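Local coordinates for protein putative decarboxylase involved in desferrioxamine biosynthesis (Erwinia amylovora, PDB 5O5C) that probably decarboxylates lysine with the help of pyridoxal 5'-phosphate, supplying the desferrioxamine siderophore pathway of the fire blight pathogen, at residues Phe27-Asp31 with His32-Ala36; Thr455-Arg458 with Lys459-Arg463; Ala492-Glu495 with Asp496-Leu500; Pro313-Ala316 with Gly317-Lys320. All coordinates share one frame; numbering follows the deposited sequence.

Interaction 1 of 4, residues Phe27-Asp31 with His32-Ala36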
ATOM      1  N   PHE B  27      -3.861   9.039  25.295  1.00 38.72           N
ATOM      2  CA  PHE B  27      -3.317   8.133  24.305  1.00 36.89           C
ATOM      3  C   PHE B  27      -2.725   8.804  23.055  1.00 37.94           C
ATOM      4  O   PHE B  27      -1.955   8.133  22.333  1.00 26.67           O
ATOM      5  CB  PHE B  27      -4.241   6.921  24.026  1.00 39.65           C
ATOM      6  CG  PHE B  27      -5.520   7.203  23.279  1.00 43.23           C
ATOM      7  CD1 PHE B  27      -5.996   8.489  23.005  1.00 43.49           C
ATOM      8  CD2 PHE B  27      -6.278   6.123  22.864  1.00 47.38           C
ATOM      9  CE1 PHE B  27      -7.185   8.665  22.336  1.00 47.64           C
ATOM     10  CE2 PHE B  27      -7.470   6.298  22.180  1.00 51.70           C
ATOM     11  CZ  PHE B  27      -7.933   7.575  21.926  1.00 48.33           C
ATOM     12  N   ILE B  28      -2.999  10.117  22.878  1.00 34.87           N
ATOM     13  CA  ILE B  28      -2.628  10.877  21.672  1.00 36.50           C
ATOM     14  C   ILE B  28      -1.173  11.348  21.657  1.00 35.98           C
ATOM     15  O   ILE B  28      -0.685  11.995  22.597  1.00 34.51           O
ATOM     16  CB  ILE B  28      -3.527  12.128  21.481  1.00 39.28           C
ATOM     17  CG1 ILE B  28      -5.008  11.749  21.372  1.00 38.31           C
ATOM     18  CG2 ILE B  28      -3.108  12.950  20.255  1.00 42.32           C
ATOM     19  CD1 ILE B  28      -5.409  11.141  20.042  1.00 41.87           C
ATOM     20  N   PHE B  29      -0.496  11.080  20.546  1.00 33.89           N
ATOM     21  CA  PHE B  29       0.813  11.639  20.339  1.00 33.00           C
ATOM     22  C   PHE B  29       0.727  13.155  20.194  1.00 31.94           C
ATOM     23  O   PHE B  29       0.046  13.659  19.325  1.00 36.17           O
ATOM     24  CB  PHE B  29       1.500  11.046  19.120  1.00 36.29           C
ATOM     25  CG  PHE B  29       2.953  11.438  18.995  1.00 31.94           C
ATOM     26  CD1 PHE B  29       3.904  10.926  19.883  1.00 32.43           C
ATOM     27  CD2 PHE B  29       3.369  12.277  17.985  1.00 37.55           C
ATOM     28  CE1 PHE B  29       5.243  11.259  19.760  1.00 37.58           C
ATOM     29  CE2 PHE B  29       4.709  12.634  17.851  1.00 39.56           C
ATOM     30  CZ  PHE B  29       5.655  12.122  18.735  1.00 40.65           C
ATOM     31  N   ASN B  30       1.414  13.853  21.088  1.00 31.03           N
ATOM     32  CA  ASN B  30       1.536  15.305  21.053  1.00 35.00           C
ATOM     33  C   ASN B  30       2.584  15.706  22.091  1.00 35.33           C
ATOM     34  O   ASN B  30       3.304  14.822  22.580  1.00 25.33           O
ATOM     35  CB  ASN B  30       0.192  15.989  21.269  1.00 37.89           C
ATOM     36  CG  ASN B  30      -0.474  15.581  22.565  1.00 35.27           C
ATOM     37  OD1 ASN B  30       0.200  15.203  23.524  1.00 40.31           O
ATOM     38  ND2 ASN B  30      -1.801  15.640  22.589  1.00 30.32           N
ATOM     39  N   ASP B  31       2.682  17.007  22.406  1.00 36.51           N
ATOM     40  CA  ASP B  31       3.710  17.531  23.303  1.00 43.13           C
ATOM     41  C   ASP B  31       3.576  16.979  24.742  1.00 46.22           C
ATOM     42  O   ASP B  31       4.565  16.562  25.324  1.00 54.83           O
ATOM     43  CB  ASP B  31       3.785  19.087  23.249  1.00 47.33           C
ATOM     44  CG  ASP B  31       2.540  19.807  23.852  1.00 49.66           C
ATOM     45  OD1 ASP B  31       1.581  19.161  24.306  1.00 50.04           O
ATOM     46  OD2 ASP B  31       2.531  21.057  23.882  1.00 61.49           O
ATOM     47  N   HIS B  32       2.349  16.896  25.254  1.00 51.95           N
ATOM     48  CA  HIS B  32       2.053  16.321  26.589  1.00 52.63           C
ATOM     49  C   HIS B  32       2.596  14.903  26.763  1.00 48.50           C
ATOM     50  O   HIS B  32       3.004  14.510  27.866  1.00 55.02           O
ATOM     51  CB  HIS B  32       0.530  16.230  26.854  1.00 60.28           C
ATOM     52  CG  HIS B  32      -0.209  17.536  26.779  1.00 68.91           C
ATOM     53  ND1 HIS B  32      -0.483  18.173  25.585  1.00 75.53           N
ATOM     54  CD2 HIS B  32      -0.793  18.288  27.743  1.00 74.27           C
ATOM     55  CE1 HIS B  32      -1.170  19.278  25.820  1.00 76.87           C
ATOM     56  NE2 HIS B  32      -1.374  19.370  27.122  1.00 75.73           N
ATOM     57  N   GLN B  33       2.559  14.135  25.679  1.00 45.84           N
ATOM     58  CA  GLN B  33       2.779  12.689  25.702  1.00 41.98           C
ATOM     59  C   GLN B  33       4.173  12.236  25.286  1.00 35.66           C
ATOM     60  O   GLN B  33       4.382  11.041  25.074  1.00 31.25           O
ATOM     61  CB  GLN B  33       1.743  11.992  24.811  1.00 43.13           C
ATOM     62  CG  GLN B  33       0.579  11.387  25.553  1.00 48.19           C
ATOM     63  CD  GLN B  33      -0.346  12.453  26.097  1.00 49.90           C
ATOM     64  OE1 GLN B  33      -0.332  12.737  27.296  1.00 48.91           O
ATOM     65  NE2 GLN B  33      -1.140  13.064  25.212  1.00 42.46           N
ATOM     66  N   LEU B  34       5.124  13.166  25.180  1.00 34.42           N
ATOM     67  CA  LEU B  34       6.448  12.853  24.639  1.00 32.41           C
ATOM     68  C   LEU B  34       7.225  11.890  25.569  1.00 33.04           C
ATOM     69  O   LEU B  34       7.949  11.026  25.109  1.00 26.84           O
ATOM     70  CB  LEU B  34       7.244  14.138  24.390  1.00 30.79           C
ATOM     71  CG  LEU B  34       6.816  15.014  23.220  1.00 30.20           C
ATOM     72  CD1 LEU B  34       7.463  16.391  23.269  1.00 32.72           C
ATOM     73  CD2 LEU B  34       7.119  14.345  21.886  1.00 29.46           C
ATOM     74  N   SER B  35       7.027  12.029  26.877  1.00 31.35           N
ATOM     75  CA  SER B  35       7.717  11.194  27.848  1.00 34.65           C
ATOM     76  C   SER B  35       7.101   9.798  27.897  1.00 33.81           C
ATOM     77  O   SER B  35       7.831   8.818  27.991  1.00 25.86           O
ATOM     78  CB  SER B  35       7.704  11.859  29.227  1.00 37.21           C
ATOM     79  OG  SER B  35       6.395  11.888  29.730  1.00 38.59           O
ATOM     80  N   ALA B  36       5.760   9.715  27.808  1.00 33.30           N
ATOM     81  CA  ALA B  36       5.093   8.426  27.680  1.00 33.37           C
ATOM     82  C   ALA B  36       5.506   7.719  26.347  1.00 31.52           C
ATOM     83  O   ALA B  36       5.659   6.550  26.306  1.00 22.53           O
ATOM     84  CB  ALA B  36       3.594   8.588  27.780  1.00 33.88           C
TER

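Interaction 2 of 4, residues Thr455-Arg458 with Lys459-Arg463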
ATOM      1  N   THR B 455       8.519 -32.148  -1.639  1.00 30.49           N
ATOM      2  CA  THR B 455       7.502 -31.433  -0.868  1.00 33.08           C
ATOM      3  C   THR B 455       7.501 -31.854   0.584  1.00 31.71           C
ATOM      4  O   THR B 455       7.270 -31.007   1.416  1.00 31.14           O
ATOM      5  CB  THR B 455       6.061 -31.532  -1.434  1.00 40.55           C
ATOM      6  OG1 THR B 455       5.193 -30.756  -0.603  1.00 43.06           O
ATOM      7  CG2 THR B 455       5.505 -32.956  -1.470  1.00 42.62           C
ATOM      8  N   ASN B 456       7.774 -33.130   0.902  1.00 26.50           N
ATOM      9  CA  ASN B 456       7.941 -33.497   2.304  1.00 28.86           C
ATOM     10  C   ASN B 456       9.233 -33.021   2.920  1.00 27.15           C
ATOM     11  O   ASN B 456       9.229 -32.741   4.078  1.00 26.40           O
ATOM     12  CB  ASN B 456       7.728 -34.984   2.542  1.00 33.11           C
ATOM     13  CG  ASN B 456       6.284 -35.382   2.292  1.00 34.87           C
ATOM     14  OD1 ASN B 456       5.366 -34.804   2.868  1.00 34.82           O
ATOM     15  ND2 ASN B 456       6.079 -36.299   1.374  1.00 37.06           N
ATOM     16  N   ILE B 457      10.324 -32.905   2.156  1.00 25.47           N
ATOM     17  CA  ILE B 457      11.530 -32.330   2.713  1.00 24.26           C
ATOM     18  C   ILE B 457      11.279 -30.902   3.169  1.00 23.43           C
ATOM     19  O   ILE B 457      11.644 -30.519   4.260  1.00 21.11           O
ATOM     20  CB  ILE B 457      12.698 -32.320   1.720  1.00 23.00           C
ATOM     21  CG1 ILE B 457      13.283 -33.740   1.543  1.00 21.78           C
ATOM     22  CG2 ILE B 457      13.762 -31.373   2.193  1.00 20.95           C
ATOM     23  CD1 ILE B 457      14.202 -33.848   0.374  1.00 20.88           C
ATOM     24  N   ARG B 458      10.680 -30.079   2.331  1.00 28.41           N
ATOM     25  CA  ARG B 458      10.433 -28.672   2.754  1.00 25.48           C
ATOM     26  C   ARG B 458       9.561 -28.568   4.008  1.00 26.03           C
ATOM     27  O   ARG B 458       9.816 -27.735   4.927  1.00 23.46           O
ATOM     28  CB  ARG B 458       9.836 -27.912   1.588  1.00 29.11           C
ATOM     29  CG  ARG B 458       9.077 -26.636   1.913  1.00 30.87           C
ATOM     30  CD  ARG B 458       8.642 -26.066   0.573  1.00 33.73           C
ATOM     31  NE  ARG B 458       7.698 -24.946   0.629  1.00 40.67           N
ATOM     32  CZ  ARG B 458       7.975 -23.752   1.118  1.00 36.94           C
ATOM     33  NH1 ARG B 458       9.134 -23.550   1.692  1.00 42.45           N
ATOM     34  NH2 ARG B 458       7.091 -22.769   1.074  1.00 36.39           N
ATOM     35  N   LYS B 459       8.521 -29.400   4.053  1.00 27.33           N
ATOM     36  CA  LYS B 459       7.616 -29.411   5.206  1.00 29.62           C
ATOM     37  C   LYS B 459       8.401 -29.856   6.442  1.00 29.17           C
ATOM     38  O   LYS B 459       8.352 -29.215   7.474  1.00 26.55           O
ATOM     39  CB  LYS B 459       6.350 -30.252   4.907  1.00 34.89           C
ATOM     40  CG  LYS B 459       5.319 -29.461   4.091  1.00 35.25           C
ATOM     41  CD  LYS B 459       3.886 -29.966   4.266  1.00 40.87           C
ATOM     42  CE  LYS B 459       3.648 -31.297   3.564  1.00 40.61           C
ATOM     43  NZ  LYS B 459       2.252 -31.414   3.047  1.00 44.29           N
ATOM     44  N   ALA B 460       9.240 -30.882   6.316  1.00 28.97           N
ATOM     45  CA  ALA B 460      10.032 -31.280   7.475  1.00 24.71           C
ATOM     46  C   ALA B 460      10.971 -30.133   7.872  1.00 24.26           C
ATOM     47  O   ALA B 460      11.013 -29.752   9.039  1.00 23.24           O
ATOM     48  CB  ALA B 460      10.807 -32.541   7.180  1.00 26.93           C
ATOM     49  N   VAL B 461      11.691 -29.548   6.919  1.00 21.93           N
ATOM     50  CA  VAL B 461      12.677 -28.511   7.278  1.00 25.48           C
ATOM     51  C   VAL B 461      11.956 -27.399   8.053  1.00 26.91           C
ATOM     52  O   VAL B 461      12.440 -26.942   9.097  1.00 32.64           O
ATOM     53  CB  VAL B 461      13.412 -27.941   6.038  1.00 26.98           C
ATOM     54  CG1 VAL B 461      14.205 -26.685   6.398  1.00 28.87           C
ATOM     55  CG2 VAL B 461      14.362 -28.962   5.462  1.00 28.80           C
ATOM     56  N   PHE B 462      10.766 -27.029   7.565  1.00 27.58           N
ATOM     57  CA  PHE B 462       9.936 -26.025   8.207  1.00 28.48           C
ATOM     58  C   PHE B 462       9.516 -26.398   9.618  1.00 26.09           C
ATOM     59  O   PHE B 462       9.755 -25.640  10.510  1.00 22.40           O
ATOM     60  CB  PHE B 462       8.707 -25.690   7.360  1.00 29.81           C
ATOM     61  CG  PHE B 462       8.137 -24.320   7.606  1.00 29.15           C
ATOM     62  CD1 PHE B 462       8.966 -23.195   7.707  1.00 29.48           C
ATOM     63  CD2 PHE B 462       6.750 -24.135   7.652  1.00 31.38           C
ATOM     64  CE1 PHE B 462       8.437 -21.916   7.872  1.00 30.77           C
ATOM     65  CE2 PHE B 462       6.217 -22.850   7.855  1.00 32.52           C
ATOM     66  CZ  PHE B 462       7.070 -21.750   7.962  1.00 31.76           C
ATOM     67  N   ARG B 463       9.009 -27.612   9.804  1.00 28.17           N
ATOM     68  CA  ARG B 463       8.568 -28.122  11.107  1.00 28.17           C
ATOM     69  C   ARG B 463       9.738 -28.162  12.113  1.00 27.43           C
ATOM     70  O   ARG B 463       9.590 -27.739  13.258  1.00 21.44           O
ATOM     71  CB  ARG B 463       7.932 -29.504  10.906  1.00 34.00           C
ATOM     72  CG  ARG B 463       7.342 -30.185  12.123  1.00 37.41           C
ATOM     73  CD  ARG B 463       6.196 -29.356  12.663  1.00 38.48           C
ATOM     74  NE  ARG B 463       5.445 -30.022  13.706  1.00 36.31           N
ATOM     75  CZ  ARG B 463       4.645 -29.406  14.582  1.00 38.78           C
ATOM     76  NH1 ARG B 463       4.463 -28.089  14.565  1.00 37.58           N
ATOM     77  NH2 ARG B 463       3.995 -30.131  15.468  1.00 44.71           N
TER

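Interaction 3 of 4, residues Ala492-Glu495 with Asp496-Leu500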
ATOM      1  N   ALA B 492      29.368 -22.241   5.609  1.00 40.19           N
ATOM      2  CA  ALA B 492      28.958 -23.198   6.634  1.00 38.56           C
ATOM      3  C   ALA B 492      27.426 -23.239   6.880  1.00 39.06           C
ATOM      4  O   ALA B 492      26.827 -24.300   7.076  1.00 35.90           O
ATOM      5  CB  ALA B 492      29.696 -22.903   7.926  1.00 40.25           C
ATOM      6  N   ASP B 493      26.794 -22.074   6.858  1.00 40.56           N
ATOM      7  CA  ASP B 493      25.326 -22.006   6.957  1.00 38.13           C
ATOM      8  C   ASP B 493      24.595 -22.740   5.813  1.00 34.36           C
ATOM      9  O   ASP B 493      23.664 -23.491   6.053  1.00 38.96           O
ATOM     10  CB  ASP B 493      24.883 -20.548   7.050  1.00 38.67           C
ATOM     11  CG  ASP B 493      25.279 -19.923   8.354  1.00 41.43           C
ATOM     12  OD1 ASP B 493      24.991 -20.571   9.369  1.00 44.14           O
ATOM     13  OD2 ASP B 493      25.846 -18.805   8.364  1.00 38.19           O
ATOM     14  N   ILE B 494      25.059 -22.562   4.593  1.00 31.56           N
ATOM     15  CA  ILE B 494      24.478 -23.225   3.436  1.00 33.38           C
ATOM     16  C   ILE B 494      24.750 -24.708   3.578  1.00 33.65           C
ATOM     17  O   ILE B 494      23.839 -25.513   3.398  1.00 38.14           O
ATOM     18  CB  ILE B 494      25.101 -22.759   2.123  1.00 34.80           C
ATOM     19  CG1 ILE B 494      25.065 -21.270   2.000  1.00 34.89           C
ATOM     20  CG2 ILE B 494      24.450 -23.438   0.900  1.00 34.30           C
ATOM     21  CD1 ILE B 494      26.289 -20.765   1.312  1.00 39.11           C
ATOM     22  N   GLU B 495      25.979 -25.068   3.944  1.00 36.74           N
ATOM     23  CA  GLU B 495      26.317 -26.492   4.169  1.00 38.16           C
ATOM     24  C   GLU B 495      25.347 -27.128   5.149  1.00 36.22           C
ATOM     25  O   GLU B 495      24.859 -28.203   4.909  1.00 38.53           O
ATOM     26  CB  GLU B 495      27.733 -26.705   4.712  1.00 36.81           C
ATOM     27  CG  GLU B 495      28.878 -26.364   3.788  1.00 41.63           C
ATOM     28  CD  GLU B 495      30.218 -26.464   4.516  1.00 42.56           C
ATOM     29  OE1 GLU B 495      30.475 -27.523   5.126  1.00 51.57           O
ATOM     30  OE2 GLU B 495      31.001 -25.491   4.511  1.00 45.88           O
ATOM     31  N   ASP B 496      25.073 -26.444   6.255  1.00 36.64           N
ATOM     32  CA  ASP B 496      24.122 -26.953   7.244  1.00 31.90           C
ATOM     33  C   ASP B 496      22.767 -27.303   6.626  1.00 31.85           C
ATOM     34  O   ASP B 496      22.213 -28.411   6.881  1.00 29.55           O
ATOM     35  CB  ASP B 496      23.954 -25.928   8.394  1.00 30.90           C
ATOM     36  CG  ASP B 496      25.137 -25.911   9.356  1.00 35.62           C
ATOM     37  OD1 ASP B 496      26.033 -26.765   9.249  1.00 39.73           O
ATOM     38  OD2 ASP B 496      25.178 -25.062  10.260  1.00 34.07           O
ATOM     39  N   VAL B 497      22.249 -26.382   5.793  1.00 31.23           N
ATOM     40  CA  VAL B 497      20.852 -26.444   5.311  1.00 29.40           C
ATOM     41  C   VAL B 497      20.779 -27.556   4.254  1.00 30.04           C
ATOM     42  O   VAL B 497      19.882 -28.408   4.279  1.00 34.76           O
ATOM     43  CB  VAL B 497      20.335 -25.080   4.783  1.00 29.07           C
ATOM     44  CG1 VAL B 497      18.865 -25.150   4.380  1.00 31.32           C
ATOM     45  CG2 VAL B 497      20.460 -23.990   5.834  1.00 31.60           C
ATOM     46  N   ILE B 498      21.771 -27.593   3.395  1.00 29.63           N
ATOM     47  CA  ILE B 498      21.933 -28.718   2.488  1.00 33.59           C
ATOM     48  C   ILE B 498      21.879 -30.048   3.227  1.00 33.48           C
ATOM     49  O   ILE B 498      21.229 -30.945   2.737  1.00 34.09           O
ATOM     50  CB  ILE B 498      23.216 -28.647   1.668  1.00 32.81           C
ATOM     51  CG1 ILE B 498      23.151 -27.430   0.757  1.00 32.05           C
ATOM     52  CG2 ILE B 498      23.382 -29.931   0.861  1.00 36.81           C
ATOM     53  CD1 ILE B 498      24.437 -27.144   0.016  1.00 32.82           C
ATOM     54  N   ALA B 499      22.524 -30.158   4.398  1.00 33.99           N
ATOM     55  CA  ALA B 499      22.570 -31.427   5.153  1.00 35.21           C
ATOM     56  C   ALA B 499      21.216 -31.799   5.729  1.00 37.26           C
ATOM     57  O   ALA B 499      20.834 -32.982   5.795  1.00 35.60           O
ATOM     58  CB  ALA B 499      23.600 -31.353   6.269  1.00 37.32           C
ATOM     59  N   LEU B 500      20.502 -30.768   6.177  1.00 38.13           N
ATOM     60  CA  LEU B 500      19.114 -30.876   6.589  1.00 36.27           C
ATOM     61  C   LEU B 500      18.197 -31.353   5.459  1.00 30.15           C
ATOM     62  O   LEU B 500      17.408 -32.277   5.616  1.00 28.14           O
ATOM     63  CB  LEU B 500      18.656 -29.504   7.097  1.00 44.40           C
ATOM     64  CG  LEU B 500      17.595 -29.468   8.166  1.00 48.60           C
ATOM     65  CD1 LEU B 500      18.028 -30.273   9.376  1.00 49.51           C
ATOM     66  CD2 LEU B 500      17.343 -28.008   8.533  1.00 51.96           C
TER

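Interaction 4 of 4, residues Pro313-Ala316 with Gly317-Lys320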
ATOM      1  N   PRO B 313      26.223  -3.814 -15.334  1.00 26.80           N
ATOM      2  CA  PRO B 313      26.080  -4.191 -16.757  1.00 26.58           C
ATOM      3  C   PRO B 313      25.153  -5.340 -17.037  1.00 26.71           C
ATOM      4  O   PRO B 313      24.630  -5.428 -18.145  1.00 31.25           O
ATOM      5  CB  PRO B 313      27.519  -4.499 -17.190  1.00 27.25           C
ATOM      6  CG  PRO B 313      28.328  -3.572 -16.356  1.00 27.99           C
ATOM      7  CD  PRO B 313      27.638  -3.549 -15.017  1.00 28.35           C
ATOM      8  N   ARG B 314      24.865  -6.188 -16.046  1.00 27.36           N
ATOM      9  CA  ARG B 314      23.965  -7.295 -16.281  1.00 28.10           C
ATOM     10  C   ARG B 314      22.485  -6.865 -16.469  1.00 27.56           C
ATOM     11  O   ARG B 314      21.654  -7.699 -16.850  1.00 23.69           O
ATOM     12  CB  ARG B 314      24.124  -8.375 -15.199  1.00 27.34           C
ATOM     13  CG  ARG B 314      25.525  -8.990 -15.166  1.00 29.12           C
ATOM     14  CD  ARG B 314      25.825  -9.669 -13.850  1.00 31.04           C
ATOM     15  NE  ARG B 314      24.909 -10.755 -13.620  1.00 36.98           N
ATOM     16  CZ  ARG B 314      24.619 -11.303 -12.449  1.00 41.95           C
ATOM     17  NH1 ARG B 314      25.135 -10.896 -11.307  1.00 45.33           N
ATOM     18  NH2 ARG B 314      23.774 -12.297 -12.428  1.00 47.58           N
ATOM     19  N   LEU B 315      22.172  -5.616 -16.127  1.00 27.04           N
ATOM     20  CA  LEU B 315      20.862  -4.999 -16.405  1.00 25.93           C
ATOM     21  C   LEU B 315      20.834  -4.126 -17.680  1.00 26.16           C
ATOM     22  O   LEU B 315      19.779  -3.569 -18.023  1.00 27.97           O
ATOM     23  CB  LEU B 315      20.375  -4.174 -15.209  1.00 23.64           C
ATOM     24  CG  LEU B 315      19.833  -4.889 -13.955  1.00 23.75           C
ATOM     25  CD1 LEU B 315      19.291  -3.855 -12.982  1.00 24.45           C
ATOM     26  CD2 LEU B 315      18.808  -5.972 -14.279  1.00 22.47           C
ATOM     27  N   ALA B 316      21.930  -4.045 -18.421  1.00 27.92           N
ATOM     28  CA  ALA B 316      21.941  -3.241 -19.683  1.00 28.66           C
ATOM     29  C   ALA B 316      20.818  -3.621 -20.662  1.00 28.43           C
ATOM     30  O   ALA B 316      20.540  -4.796 -20.932  1.00 31.30           O
ATOM     31  CB  ALA B 316      23.314  -3.281 -20.349  1.00 29.19           C
ATOM     32  N   GLY B 317      20.132  -2.598 -21.163  1.00 27.83           N
ATOM     33  CA  GLY B 317      18.909  -2.764 -21.901  1.00 26.59           C
ATOM     34  C   GLY B 317      17.679  -2.316 -21.090  1.00 28.92           C
ATOM     35  O   GLY B 317      16.627  -2.100 -21.670  1.00 23.73           O
ATOM     36  N   ILE B 318      17.821  -2.181 -19.760  1.00 27.18           N
ATOM     37  CA  ILE B 318      16.785  -1.623 -18.883  1.00 26.93           C
ATOM     38  C   ILE B 318      16.549  -0.137 -19.208  1.00 25.56           C
ATOM     39  O   ILE B 318      15.431   0.368 -19.088  1.00 27.34           O
ATOM     40  CB  ILE B 318      17.177  -1.783 -17.390  1.00 28.41           C
ATOM     41  CG1 ILE B 318      15.974  -1.556 -16.497  1.00 28.63           C
ATOM     42  CG2 ILE B 318      18.361  -0.858 -17.000  1.00 28.58           C
ATOM     43  CD1 ILE B 318      16.152  -2.117 -15.107  1.00 29.08           C
ATOM     44  N   GLU B 319      17.593   0.547 -19.681  1.00 26.63           N
ATOM     45  CA  GLU B 319      17.485   1.968 -20.027  1.00 26.28           C
ATOM     46  C   GLU B 319      16.579   2.226 -21.218  1.00 26.61           C
ATOM     47  O   GLU B 319      16.237   3.376 -21.471  1.00 25.36           O
ATOM     48  CB  GLU B 319      18.852   2.666 -20.267  1.00 28.34           C
ATOM     49  CG  GLU B 319      19.519   2.329 -21.591  1.00 26.41           C
ATOM     50  CD  GLU B 319      20.076   0.929 -21.605  1.00 24.66           C
ATOM     51  OE1 GLU B 319      20.222   0.316 -20.512  1.00 30.36           O
ATOM     52  OE2 GLU B 319      20.338   0.386 -22.671  1.00 24.65           O
ATOM     53  N   LYS B 320      16.226   1.171 -21.943  1.00 25.16           N
ATOM     54  CA  LYS B 320      15.367   1.247 -23.100  1.00 26.25           C
ATOM     55  C   LYS B 320      13.853   1.118 -22.751  1.00 25.45           C
ATOM     56  O   LYS B 320      13.018   1.532 -23.503  1.00 26.11           O
ATOM     57  CB  LYS B 320      15.816   0.205 -24.134  1.00 26.22           C
ATOM     58  CG  LYS B 320      17.264   0.373 -24.629  1.00 27.71           C
ATOM     59  CD  LYS B 320      17.620  -0.775 -25.599  1.00 28.50           C
ATOM     60  CE  LYS B 320      18.911  -0.519 -26.350  1.00 27.54           C
ATOM     61  NZ  LYS B 320      19.491  -1.808 -26.831  1.00 29.00           N
TER

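Interaction 1 of 4, residues Phe27-Asp31 with His32-Ala36
His32 follows Asp31 at the surface, its imidazole alongside the carboxylate with the two planes 64° apart. Asn30 OD1 comes up at the edge of that ring, near its plane, and lies 3.2 Å from His32 N. Asp31 and His32, both exposed and polar, suit this outer part of the turn. Gln33, at the N-cap position of helix 34-53, folds back toward the 27-31 segment. A bend at chi2 (71°) carries its amide to the carbonyl of Ile28, where NE2 donates to Ile28 O at 2.9 Å. The bond is nearly straight (164° at the hydrogen), and the donor lies in the carbonyl plane. Gln33 N donates to Asn30 O at 3.3 Å from above the carbonyl plane, with a weak second bond to Asn30 OD1. Leu34 N makes a weak bond to Asp31 O at 3.4 Å, closing a type I turn, while Leu34 CD2 meets Phe29 CZ at 4.1 Å. Both apolar residues are buried; Phe29 also packs edge-to-face with Trp37 and against Leu119 of the second subunit. The chemistry implies a helix start tied to the preceding chain by a side-chain amide as well as by backbone bonds, with Asn30 oxygens where the helix N terminus would probably favour partial negative charge.

Interaction 2 of 4, residues Thr455-Arg458 with Lys459-Arg463
Phe462 and Arg458, one helical turn apart, carry flat groups on this flank of helix 448-464, and Phe462 CB rests 3.4 Å from Arg458 O. The two groups do not stack on each other: the phenyl ring leads away from the 455-458 turn and stacks on Phe59. The guanidinium group also leaves the helix, because the Arg458 chain is extended from CG to NE; its NH2 makes a long, weak ion pair with Asp136 of the second subunit. The Asn456 amide, also flat, has OD1 4.0 Å from Lys459 CE, the two side chains crossing at an angle. Helical bonds join the same residues: Val461 N donates to Ile457 O at 2.8 Å, Phe462 N to Arg458 O, and Ala460 N to Asn456 O. On the buried flank, Ile457 CG2 meets Val461 CG2 at 4.1 Å; these branched residues face Leu480 and the helix 491-510 residues Leu500 and Tyr504 respectively. Ala460, with its small methyl, lets Tyr504 come close. The chemistry implies an amphipathic helix: aliphatic branches turn to its own domain, the long Lys459 chain reaches the surface, and the positive charge of Arg458 probably adds a modest attraction across the dimer interface.

Interaction 3 of 4, residues Ala492-Glu495 with Asp496-Leu500
Ile498 lies side by side with Ile494, one helical turn earlier, and points the same way. Its CB stands 3.6 Å from Ile494 O. With CG1 set opposite the carbonyl carbon (chi1 -64°), the next atom swings over that same oxygen, and CG1 approaches Ile494 O to 3.3 Å. The chain then runs on straight, so that CD1 at the tip reaches Ile494 CG2 at 3.8 Å, methyl against methyl, and is just as near to Ile494 O. The Ile494 oxygen beneath this aliphatic cover accepts the N-H of Ile498 at 2.9 Å in an almost linear bond (173°), and a weak, bent one from Val497 N. Both isoleucines turn their apolar branches to helix 397-420, Ile494 onto Leu410, Ala414 and Leu417, and Ile498 onto Leu418. Helix 491-510 is the last helix of the chain and belongs to the C-terminal part of this fold type I enzyme, where it packs with helices 397-420 and 448-464 near a small antiparallel sheet that includes strand 477-483. Branched aliphatic side chains suit this buried flank, giving apolar surface to helix 397-420 and, from Ile494 and Val497, to Phe482 of that strand. Another flank is acidic. Asp493 OD1 and Asp496 OD2 come within 4.6 Å of each other, and both form salt bridges to the one ammonium of Lys105, which would offset their mutual repulsion. Asp493 OD2 is also held by Thr490 OG1.

Interaction 4 of 4, residues Pro313-Ala316 with Gly317-Lys320
Leu315 O accepts the backbone N-H of Ile318 at 3.0 Å, with the donor in the carbonyl plane and an angle of 153° at the hydrogen. This bond closes a turn whose two middle residues are Ala316 and Gly317. Glycine suits the second of these places: its phi of 107° is easily reached by a residue with no CB to press against Ala316 O. The Gly317 N-H points to Glu319, whose OE1 accepts it at 3.0 Å on the syn side of the carboxylate, somewhat out of its plane. Glu319 can reach back because CG lies between its own N and carbonyl carbon (chi1 75°) and the chain bends at chi2. On the inner side, Ile318 lays CB and CG2 each 3.2 Å from Leu315 O, and its CD1 meets Leu315 CD1 at 4.2 Å. Both residues are buried, which suits their aliphatic ends: Leu315 packs on Leu305 and Leu306, and Ile318 on Leu281 of helix 281-290. The backbone pattern is that of a type II beta turn with glycine in third position, here joining two short 3-10 segments in the connection between strands 294-299 and 323-327, neighbours in the large sheet of the PLP-dependent fold type I.

From the N terminus, interaction 1 comes first, shaping the turn that leads into helix 34-53 where it meets the second subunit. Interaction 4 follows, closing a turn within the connection between two parallel strands of the large sheet. Interaction 2 then lies along helix 448-464 and interaction 3 along helix 491-510. Each is local and finished before the next begins, so none nests in or crosses another, and only interactions 1 and 4 involve turns. Interactions 2 and 3 touch, Val461 CG1 lying 4.0 Å from Leu500 CD2, which joins the two C-terminal helices. Interaction 1 is remote, its centre about 47 to 49 Å from the centres of the others, yet like interaction 2 it reaches the dimer interface.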